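Local coordinates for sialyltransferase 0160 (Photobacterium damselae, PDB 4R84), which probably transfers sialic acid from CMP-sialic acid to galactoside acceptors, at residues 115-120 with 194-199; 199-204 with 228-233; 258-263 with 284-289. All blocks are in the same frame, centred on the assembly; numbering follows the deposited sequence.

Contact 1: residues 115-120 with 194-199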
loop_
_atom_site.group_PDB
_atom_site.type_symbol
_atom_site.label_atom_id
_atom_site.label_comp_id
_atom_site.label_asym_id
_atom_site.label_seq_id
_atom_site.Cartn_x
_atom_site.Cartn_y
_atom_site.Cartn_z
ATOM N N VAL A 115 20.955 19.900 0.182
ATOM C CA VAL A 115 21.490 18.800 0.986
ATOM C C VAL A 115 20.443 18.357 1.968
ATOM O O VAL A 115 19.913 19.171 2.729
ATOM C CB VAL A 115 22.776 19.223 1.720
ATOM C CG1 VAL A 115 23.235 18.139 2.701
ATOM C CG2 VAL A 115 23.865 19.553 0.707
ATOM N N VAL A 116 20.117 17.071 1.913
ATOM C CA VAL A 116 19.028 16.525 2.716
ATOM C C VAL A 116 19.503 15.378 3.578
ATOM O O VAL A 116 20.499 14.727 3.289
ATOM C CB VAL A 116 17.856 16.041 1.829
ATOM C CG1 VAL A 116 17.313 17.232 1.031
ATOM C CG2 VAL A 116 18.304 14.929 0.901
ATOM N N ALA A 117 18.746 15.122 4.637
ATOM C CA ALA A 117 18.990 13.957 5.465
ATOM C C ALA A 117 18.676 12.698 4.672
ATOM O O ALA A 117 17.812 12.703 3.798
ATOM C CB ALA A 117 18.130 14.019 6.726
ATOM N N PRO A 118 19.356 11.596 4.988
ATOM C CA PRO A 118 18.927 10.340 4.372
ATOM C C PRO A 118 17.528 9.965 4.856
ATOM O O PRO A 118 17.110 10.423 5.926
ATOM C CB PRO A 118 19.953 9.327 4.869
ATOM C CG PRO A 118 20.452 9.915 6.175
ATOM C CD PRO A 118 20.483 11.410 5.918
ATOM N N THR A 119 16.844 9.142 4.072
ATOM C CA THR A 119 15.486 8.688 4.397
ATOM C C THR A 119 15.491 7.184 4.509
ATOM O O THR A 119 16.028 6.486 3.622
ATOM C CB THR A 119 14.463 9.133 3.326
ATOM O OG1 THR A 119 14.427 10.562 3.264
ATOM C CG2 THR A 119 13.047 8.606 3.660
ATOM N N LEU A 120 14.916 6.688 5.610
ATOM C CA LEU A 120 14.689 5.264 5.795
ATOM C C LEU A 120 13.194 5.025 5.648
ATOM O O LEU A 120 12.405 5.646 6.361
ATOM C CB LEU A 120 15.179 4.790 7.167
ATOM C CG LEU A 120 14.854 3.341 7.518
ATOM C CD1 LEU A 120 15.662 2.383 6.638
ATOM C CD2 LEU A 120 15.086 3.075 8.993
ATOM N N LYS A 194 23.745 7.474 11.319
ATOM C CA LYS A 194 23.555 8.654 10.467
ATOM C C LYS A 194 23.649 9.961 11.245
ATOM O O LYS A 194 23.311 10.027 12.422
ATOM C CB LYS A 194 22.186 8.601 9.755
ATOM C CG LYS A 194 21.926 7.343 8.946
ATOM C CD LYS A 194 22.930 7.186 7.804
ATOM C CE LYS A 194 22.536 6.032 6.893
ATOM N NZ LYS A 194 23.580 5.734 5.866
ATOM N N ASN A 195 24.095 11.014 10.575
ATOM C CA ASN A 195 24.134 12.337 11.182
ATOM C C ASN A 195 22.730 12.874 11.459
ATOM O O ASN A 195 22.469 13.479 12.508
ATOM C CB ASN A 195 24.914 13.292 10.271
ATOM C CG ASN A 195 24.813 14.729 10.704
ATOM O OD1 ASN A 195 25.339 15.114 11.755
ATOM N ND2 ASN A 195 24.194 15.554 9.866
ATOM N N ARG A 196 21.842 12.653 10.496
ATOM C CA ARG A 196 20.419 12.992 10.607
ATOM C C ARG A 196 19.621 11.907 9.906
ATOM O O ARG A 196 20.155 11.242 9.028
ATOM C CB ARG A 196 20.117 14.359 9.966
ATOM C CG ARG A 196 20.647 15.571 10.687
ATOM C CD ARG A 196 20.104 16.841 10.047
ATOM N NE ARG A 196 20.597 17.060 8.685
ATOM C CZ ARG A 196 19.846 17.514 7.677
ATOM N NH1 ARG A 196 18.551 17.744 7.863
ATOM N NH2 ARG A 196 20.377 17.696 6.467
ATOM N N LEU A 197 18.355 11.722 10.268
ATOM C CA LEU A 197 17.546 10.714 9.591
ATOM C C LEU A 197 16.070 11.097 9.529
ATOM O O LEU A 197 15.501 11.521 10.530
ATOM C CB LEU A 197 17.697 9.353 10.293
ATOM C CG LEU A 197 16.886 8.209 9.662
ATOM C CD1 LEU A 197 17.461 7.880 8.276
ATOM C CD2 LEU A 197 16.888 6.988 10.586
ATOM N N ASN A 198 15.474 10.960 8.341
ATOM C CA ASN A 198 14.026 10.985 8.183
ATOM C C ASN A 198 13.509 9.561 8.067
ATOM O O ASN A 198 14.054 8.750 7.317
ATOM C CB ASN A 198 13.611 11.772 6.941
ATOM C CG ASN A 198 13.826 13.260 7.098
ATOM O OD1 ASN A 198 13.617 13.822 8.173
ATOM N ND2 ASN A 198 14.266 13.902 6.031
ATOM N N ILE A 199 12.443 9.262 8.795
ATOM C CA ILE A 199 11.815 7.957 8.672
ATOM C C ILE A 199 10.418 8.118 8.106
ATOM O O ILE A 199 9.651 8.959 8.573
ATOM C CB ILE A 199 11.743 7.221 10.030
ATOM C CG1 ILE A 199 13.148 6.958 10.581
ATOM C CG2 ILE A 199 10.936 5.921 9.897
ATOM C CD1 ILE A 199 13.154 6.412 11.999
HETATM O O HOH W 1 16.060 16.262 5.051
HETATM O O HOH W 2 12.952 12.679 3.113
#
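T119 and L120 pair with N198 and I199 as parallel strands, CA to CA 4.7 Å for T119 with N198. Two backbone bonds define the register: N198 N reaches P118 O at 3.0 Å, with an N-H...O angle of 175°, and L120 N reaches N198 O at 2.8 Å. N198 thus uses both its N-H and its carbonyl, as the paired residue of a parallel ladder does. I199 CA adds a CA-H...O contact to L120 O.

Before this ladder the contact passes to side chains. The methyl group of A117 sits over the centre of one face of the R196 guanidinium, 3.9 Å above its plane, and also meets R196 CB. The bend of the arginine chain at chi3 (-67°) turns the guanidinium back alongside the 115-117 backbone, where NH2 comes 3.6 Å from A117 N. Its charge is answered outside the two segments, NH2 by E42 and NH1 by D91, which probably fixes the rotation of the flat group over A117. P118 sets CD and CG against R196 O, CD at 3.1 Å; that buried carbonyl has no hydrogen-bonding partner in the model. P118 CG also touches the aliphatic chain of K194, while L197 CD1 tucks between P118 O and L120 CB. On the side of the sheet that carries T119 and N198, one water accepts from A117 N and weakly from N198 ND2, and a second bonds T119 OG1.

The strand 106-125 is broken here: V115 and V116 still pair with E92, V40 and E42 of the N-terminal beta domain, whereas T119 and L120 enter the parallel sheet of a Rossmann-like domain. The arrangement is a domain junction, with R196 bridging from the Rossmann side to acidic residues of the N-terminal part.

Contact 2: residues 199-204 with 228-233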
loop_
_atom_site.group_PDB
_atom_site.type_symbol
_atom_site.label_atom_id
_atom_site.label_comp_id
_atom_site.label_asym_id
_atom_site.label_seq_id
_atom_site.Cartn_x
_atom_site.Cartn_y
_atom_site.Cartn_z
ATOM N N ILE A 199 12.443 9.262 8.795
ATOM C CA ILE A 199 11.815 7.957 8.672
ATOM C C ILE A 199 10.418 8.118 8.106
ATOM O O ILE A 199 9.651 8.959 8.573
ATOM C CB ILE A 199 11.743 7.221 10.030
ATOM C CG1 ILE A 199 13.148 6.958 10.581
ATOM C CG2 ILE A 199 10.936 5.921 9.897
ATOM C CD1 ILE A 199 13.154 6.412 11.999
ATOM N N GLU A 200 10.119 7.348 7.063
ATOM C CA GLU A 200 8.768 7.259 6.507
ATOM C C GLU A 200 8.171 5.918 6.892
ATOM O O GLU A 200 8.805 4.887 6.662
ATOM C CB GLU A 200 8.786 7.390 4.992
ATOM C CG GLU A 200 9.132 8.778 4.473
ATOM C CD GLU A 200 9.344 8.802 2.972
ATOM O OE1 GLU A 200 9.207 7.753 2.305
ATOM O OE2 GLU A 200 9.678 9.881 2.449
ATOM N N PHE A 201 6.952 5.920 7.446
ATOM C CA PHE A 201 6.282 4.684 7.839
ATOM C C PHE A 201 5.175 4.328 6.860
ATOM O O PHE A 201 4.504 5.218 6.347
ATOM C CB PHE A 201 5.665 4.803 9.231
ATOM C CG PHE A 201 6.662 4.804 10.345
ATOM C CD1 PHE A 201 7.542 3.738 10.518
ATOM C CD2 PHE A 201 6.660 5.832 11.276
ATOM C CE1 PHE A 201 8.445 3.734 11.579
ATOM C CE2 PHE A 201 7.557 5.825 12.343
ATOM C CZ PHE A 201 8.444 4.768 12.491
ATOM N N TYR A 202 5.009 3.033 6.608
ATOM C CA TYR A 202 3.927 2.515 5.771
ATOM C C TYR A 202 3.362 1.297 6.449
ATOM O O TYR A 202 4.081 0.313 6.629
ATOM C CB TYR A 202 4.435 2.128 4.380
ATOM C CG TYR A 202 5.140 3.240 3.643
ATOM C CD1 TYR A 202 6.466 3.567 3.934
ATOM C CD2 TYR A 202 4.489 3.947 2.641
ATOM C CE1 TYR A 202 7.121 4.589 3.254
ATOM C CE2 TYR A 202 5.140 4.971 1.945
ATOM C CZ TYR A 202 6.450 5.285 2.269
ATOM O OH TYR A 202 7.113 6.295 1.591
ATOM N N THR A 203 2.093 1.335 6.837
ATOM C CA THR A 203 1.564 0.167 7.524
ATOM C C THR A 203 0.052 0.099 7.389
ATOM O O THR A 203 -0.554 0.849 6.622
ATOM C CB THR A 203 2.001 0.141 9.010
ATOM O OG1 THR A 203 1.717 -1.148 9.573
ATOM C CG2 THR A 203 1.316 1.229 9.836
ATOM N N ASN A 204 -0.510 -0.864 8.110
ATOM C CA ASN A 204 -1.916 -1.238 8.106
ATOM C C ASN A 204 -2.709 -0.334 9.046
ATOM O O ASN A 204 -2.324 -0.148 10.194
ATOM C CB ASN A 204 -1.974 -2.722 8.521
ATOM C CG ASN A 204 -3.352 -3.312 8.507
ATOM O OD1 ASN A 204 -4.281 -2.766 9.082
ATOM N ND2 ASN A 204 -3.476 -4.486 7.894
ATOM N N SER A 228 9.015 11.664 9.179
ATOM C CA SER A 228 8.663 12.652 8.169
ATOM C C SER A 228 7.307 12.373 7.514
ATOM O O SER A 228 6.696 13.268 6.945
ATOM C CB SER A 228 9.751 12.727 7.098
ATOM O OG SER A 228 9.993 11.464 6.489
ATOM N N HIS A 229 6.860 11.128 7.547
ATOM C CA HIS A 229 5.588 10.781 6.913
ATOM C C HIS A 229 5.058 9.430 7.384
ATOM O O HIS A 229 5.828 8.510 7.634
ATOM C CB HIS A 229 5.736 10.738 5.400
ATOM C CG HIS A 229 4.439 10.898 4.675
ATOM N ND1 HIS A 229 3.665 9.824 4.287
ATOM C CD2 HIS A 229 3.761 12.007 4.299
ATOM C CE1 HIS A 229 2.575 10.265 3.688
ATOM N NE2 HIS A 229 2.606 11.585 3.684
ATOM N N ILE A 230 3.728 9.311 7.469
ATOM C CA ILE A 230 3.088 8.047 7.817
ATOM C C ILE A 230 2.022 7.787 6.762
ATOM O O ILE A 230 1.233 8.676 6.472
ATOM C CB ILE A 230 2.442 8.098 9.216
ATOM C CG1 ILE A 230 3.482 8.450 10.271
ATOM C CG2 ILE A 230 1.758 6.761 9.560
ATOM C CD1 ILE A 230 2.898 8.593 11.683
ATOM N N SER A 231 2.045 6.609 6.143
ATOM C CA SER A 231 0.996 6.230 5.179
ATOM C C SER A 231 0.299 5.007 5.734
ATOM O O SER A 231 0.944 3.976 5.944
ATOM C CB SER A 231 1.562 5.932 3.787
ATOM O OG SER A 231 2.136 7.087 3.173
ATOM N N LEU A 232 -1.014 5.113 5.945
ATOM C CA LEU A 232 -1.794 4.026 6.519
ATOM C C LEU A 232 -2.766 3.501 5.476
ATOM O O LEU A 232 -3.393 4.284 4.766
ATOM C CB LEU A 232 -2.545 4.507 7.768
ATOM C CG LEU A 232 -1.646 5.117 8.848
ATOM C CD1 LEU A 232 -2.480 5.587 10.026
ATOM C CD2 LEU A 232 -0.578 4.129 9.330
ATOM N N TYR A 233 -2.848 2.178 5.354
ATOM C CA TYR A 233 -3.698 1.545 4.346
ATOM C C TYR A 233 -4.714 0.622 4.992
ATOM O O TYR A 233 -4.361 -0.215 5.821
ATOM C CB TYR A 233 -2.857 0.731 3.353
ATOM C CG TYR A 233 -1.780 1.537 2.642
ATOM C CD1 TYR A 233 -0.574 1.830 3.281
ATOM C CD2 TYR A 233 -1.963 1.993 1.343
ATOM C CE1 TYR A 233 0.424 2.558 2.639
ATOM C CE2 TYR A 233 -0.962 2.739 0.689
ATOM C CZ TYR A 233 0.213 3.015 1.349
ATOM O OH TYR A 233 1.197 3.741 0.720
HETATM O O HOH W 3 10.197 11.817 3.919
HETATM O O HOH W 4 4.927 7.316 4.502
#
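Y233, F201 and T203 lose the most surface where strands 199-204 and 228-233 run parallel, their axes 4.7 Å apart and 8° from aligned. Y233 is held through its backbone: its N donates to T203 O, lying in the carbonyl plane, and the same oxygen stands at the edge of the Y233 ring, 3.5 Å from CD1. The Y233 and Y202 side chains lie side by side and point the same way, with Y233 OH in the plane of the Y202 ring at its edge, 3.8 Å from CD2. T203 OG1 is turned anti to the backbone N (chi1 -167°), toward its partners I124 O and N211 ND2, which leaves CG2 to meet L232 CD2 at 3.5 Å.

F201 uses both its N-H and its carbonyl, N to H229 O at 2.8 Å and O from S231 N. This alternating ladder belongs to the parallel sheet of a Rossmann-like domain: strand 197-204 is flanked by 106-125 and 225-233, and the side chain of N204, at its C-terminal end, is about 10 Å from the bound CMP-3-fluoro-sialic acid. The edge of the F201 ring meets I230 CG1, while I199 CG2 of its own strand packs over one face.

Across the sheet from F201, Y202 OH donates to E200 OE1 at 2.6 Å, approaching from above the carboxylate plane. One water links E200 OE2 to S228 OG. A second donates to F201 O, bonds H229 ND1 and S231 OG, and rests over the rim of one face of Y202, while the rings of Y123 and H137 also pack against that tyrosine.

Contact 3: residues 258-263 with 284-289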
loop_
_atom_site.group_PDB
_atom_site.type_symbol
_atom_site.label_atom_id
_atom_site.label_comp_id
_atom_site.label_asym_id
_atom_site.label_seq_id
_atom_site.Cartn_x
_atom_site.Cartn_y
_atom_site.Cartn_z
ATOM N N GLY A 258 -9.921 14.581 22.343
ATOM C CA GLY A 258 -9.436 14.499 23.700
ATOM C C GLY A 258 -8.337 13.468 23.860
ATOM O O GLY A 258 -7.543 13.551 24.797
ATOM N N GLU A 259 -8.272 12.506 22.943
ATOM C CA GLU A 259 -7.276 11.446 23.051
ATOM C C GLU A 259 -5.991 11.716 22.256
ATOM O O GLU A 259 -5.047 10.920 22.313
ATOM C CB GLU A 259 -7.899 10.117 22.639
ATOM C CG GLU A 259 -8.723 9.526 23.778
ATOM C CD GLU A 259 -9.572 8.352 23.363
ATOM O OE1 GLU A 259 -10.184 7.728 24.258
ATOM O OE2 GLU A 259 -9.636 8.061 22.150
ATOM N N VAL A 260 -5.931 12.846 21.554
ATOM C CA VAL A 260 -4.696 13.202 20.863
ATOM C C VAL A 260 -3.547 13.310 21.868
ATOM O O VAL A 260 -2.467 12.760 21.646
ATOM C CB VAL A 260 -4.825 14.522 20.071
ATOM C CG1 VAL A 260 -3.460 14.966 19.520
ATOM C CG2 VAL A 260 -5.810 14.357 18.932
ATOM N N SER A 261 -3.769 14.005 22.982
ATOM C CA SER A 261 -2.706 14.155 23.976
ATOM C C SER A 261 -2.366 12.804 24.607
ATOM O O SER A 261 -1.237 12.561 25.013
ATOM C CB SER A 261 -3.092 15.179 25.047
ATOM O OG SER A 261 -4.257 14.791 25.752
ATOM N N LEU A 262 -3.354 11.926 24.687
ATOM C CA LEU A 262 -3.134 10.581 25.197
ATOM C C LEU A 262 -2.131 9.835 24.303
ATOM O O LEU A 262 -1.163 9.239 24.784
ATOM C CB LEU A 262 -4.463 9.829 25.267
ATOM C CG LEU A 262 -4.583 8.612 26.181
ATOM C CD1 LEU A 262 -4.102 8.930 27.583
ATOM C CD2 LEU A 262 -6.024 8.136 26.206
ATOM N N LEU A 263 -2.369 9.876 22.997
ATOM C CA LEU A 263 -1.444 9.270 22.044
ATOM C C LEU A 263 -0.078 9.945 22.117
ATOM O O LEU A 263 0.952 9.280 22.178
ATOM C CB LEU A 263 -2.016 9.332 20.626
ATOM C CG LEU A 263 -1.137 8.711 19.528
ATOM C CD1 LEU A 263 -0.798 7.263 19.836
ATOM C CD2 LEU A 263 -1.821 8.822 18.164
ATOM N N TRP A 284 -3.387 9.989 14.149
ATOM C CA TRP A 284 -1.982 10.112 13.758
ATOM C C TRP A 284 -1.725 11.387 12.966
ATOM O O TRP A 284 -0.641 11.965 13.069
ATOM C CB TRP A 284 -1.535 8.881 12.980
ATOM C CG TRP A 284 -1.418 7.703 13.915
ATOM C CD1 TRP A 284 -2.405 6.824 14.260
ATOM C CD2 TRP A 284 -0.254 7.305 14.641
ATOM N NE1 TRP A 284 -1.921 5.904 15.161
ATOM C CE2 TRP A 284 -0.599 6.186 15.416
ATOM C CE3 TRP A 284 1.058 7.800 14.724
ATOM C CZ2 TRP A 284 0.316 5.533 16.248
ATOM C CZ3 TRP A 284 1.966 7.157 15.550
ATOM C CH2 TRP A 284 1.591 6.033 16.300
ATOM N N HIS A 285 -2.723 11.842 12.211
ATOM C CA HIS A 285 -2.560 13.052 11.396
ATOM C C HIS A 285 -2.477 14.334 12.238
ATOM O O HIS A 285 -2.103 15.388 11.729
ATOM C CB HIS A 285 -3.703 13.162 10.390
ATOM C CG HIS A 285 -5.031 13.437 11.018
ATOM N ND1 HIS A 285 -5.620 12.568 11.912
ATOM C CD2 HIS A 285 -5.886 14.478 10.882
ATOM C CE1 HIS A 285 -6.779 13.068 12.309
ATOM N NE2 HIS A 285 -6.963 14.225 11.697
ATOM N N LYS A 286 -2.815 14.231 13.523
ATOM C CA LYS A 286 -2.710 15.351 14.466
ATOM C C LYS A 286 -1.287 15.514 14.969
ATOM O O LYS A 286 -0.928 16.543 15.544
ATOM C CB LYS A 286 -3.648 15.139 15.663
ATOM C CG LYS A 286 -5.145 15.142 15.371
ATOM C CD LYS A 286 -5.678 16.546 15.143
ATOM C CE LYS A 286 -5.727 16.926 13.685
ATOM N NZ LYS A 286 -6.249 18.314 13.521
ATOM N N LEU A 287 -0.476 14.488 14.773
ATOM C CA LEU A 287 0.878 14.486 15.323
ATOM C C LEU A 287 1.982 14.385 14.280
ATOM O O LEU A 287 3.115 14.835 14.516
ATOM C CB LEU A 287 1.022 13.338 16.325
ATOM C CG LEU A 287 0.049 13.393 17.506
ATOM C CD1 LEU A 287 0.201 12.164 18.394
ATOM C CD2 LEU A 287 0.245 14.657 18.317
ATOM N N TYR A 288 1.658 13.793 13.135
ATOM C CA TYR A 288 2.601 13.581 12.047
ATOM C C TYR A 288 1.902 13.817 10.727
ATOM O O TYR A 288 0.671 13.767 10.659
ATOM C CB TYR A 288 3.161 12.158 12.065
ATOM C CG TYR A 288 3.832 11.787 13.358
ATOM C CD1 TYR A 288 5.160 12.113 13.592
ATOM C CD2 TYR A 288 3.117 11.128 14.367
ATOM C CE1 TYR A 288 5.774 11.788 14.799
ATOM C CE2 TYR A 288 3.714 10.796 15.561
ATOM C CZ TYR A 288 5.042 11.133 15.775
ATOM O OH TYR A 288 5.635 10.806 16.966
ATOM N N ASP A 289 2.686 14.068 9.685
ATOM C CA ASP A 289 2.163 14.145 8.323
ATOM C C ASP A 289 1.699 12.757 7.890
ATOM O O ASP A 289 2.520 11.899 7.585
ATOM C CB ASP A 289 3.227 14.682 7.368
ATOM C CG ASP A 289 2.683 14.955 5.982
ATOM O OD1 ASP A 289 1.455 14.835 5.780
ATOM O OD2 ASP A 289 3.479 15.334 5.103
#
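Helix 252-267 packs here against the loop at 284-287 that leads into strand 290-294, a wholly apolar join at the outer side of the Rossmann-like domain. L263 and V260, three residues apart and so on one side of the helix, carry it. L263 sets CD2 over the face of the W284 five-membered ring, 4.1 Å from the centroid and 12° off the ring normal, which defines a CH-pi contact. CD1 reaches the six-membered ring at CZ2. With CG anti to the backbone N (chi1 -179°), the L263 side chain crosses the indole at about a right angle, and its CG also meets L287 CD1 at 3.9 Å. The other branch of L287, CD2, passes V260 CG1. V260 CG2 touches K286 CG at 3.7 Å, using only the aliphatic base of the lysine, whose chain then bends away. W284 O accepts from both L287 N and Y288 N, which ties the chain on itself.

W284 NE1 bonds N280 O, and the indole also touches I230 of strand 225-233 and P213 and I216 of helix 213-219, while Y312 of helix 307-313 flanks V260 and K286.

From the N terminus, strand 106-125 leaves the beta domain and enters the Rossmann-like sheet. Contact 1 closes the long excursion from 120 to 194, which includes helices 129-144 and 181-192, and contact 2 then closes the shorter one from 204 to 228. They share I199 and follow in series along strand 197-204, which thereby becomes an inner strand; L120 O probably accepts from E200 N where they meet. Contact 3 comes later still, closing the segment from 263 to 284, and neither crosses nor nests with the others. It joins contact 2 through a probable I230 N to D289 O bond and the packing of I230 on W284, tying helix 252-267 to the sheet.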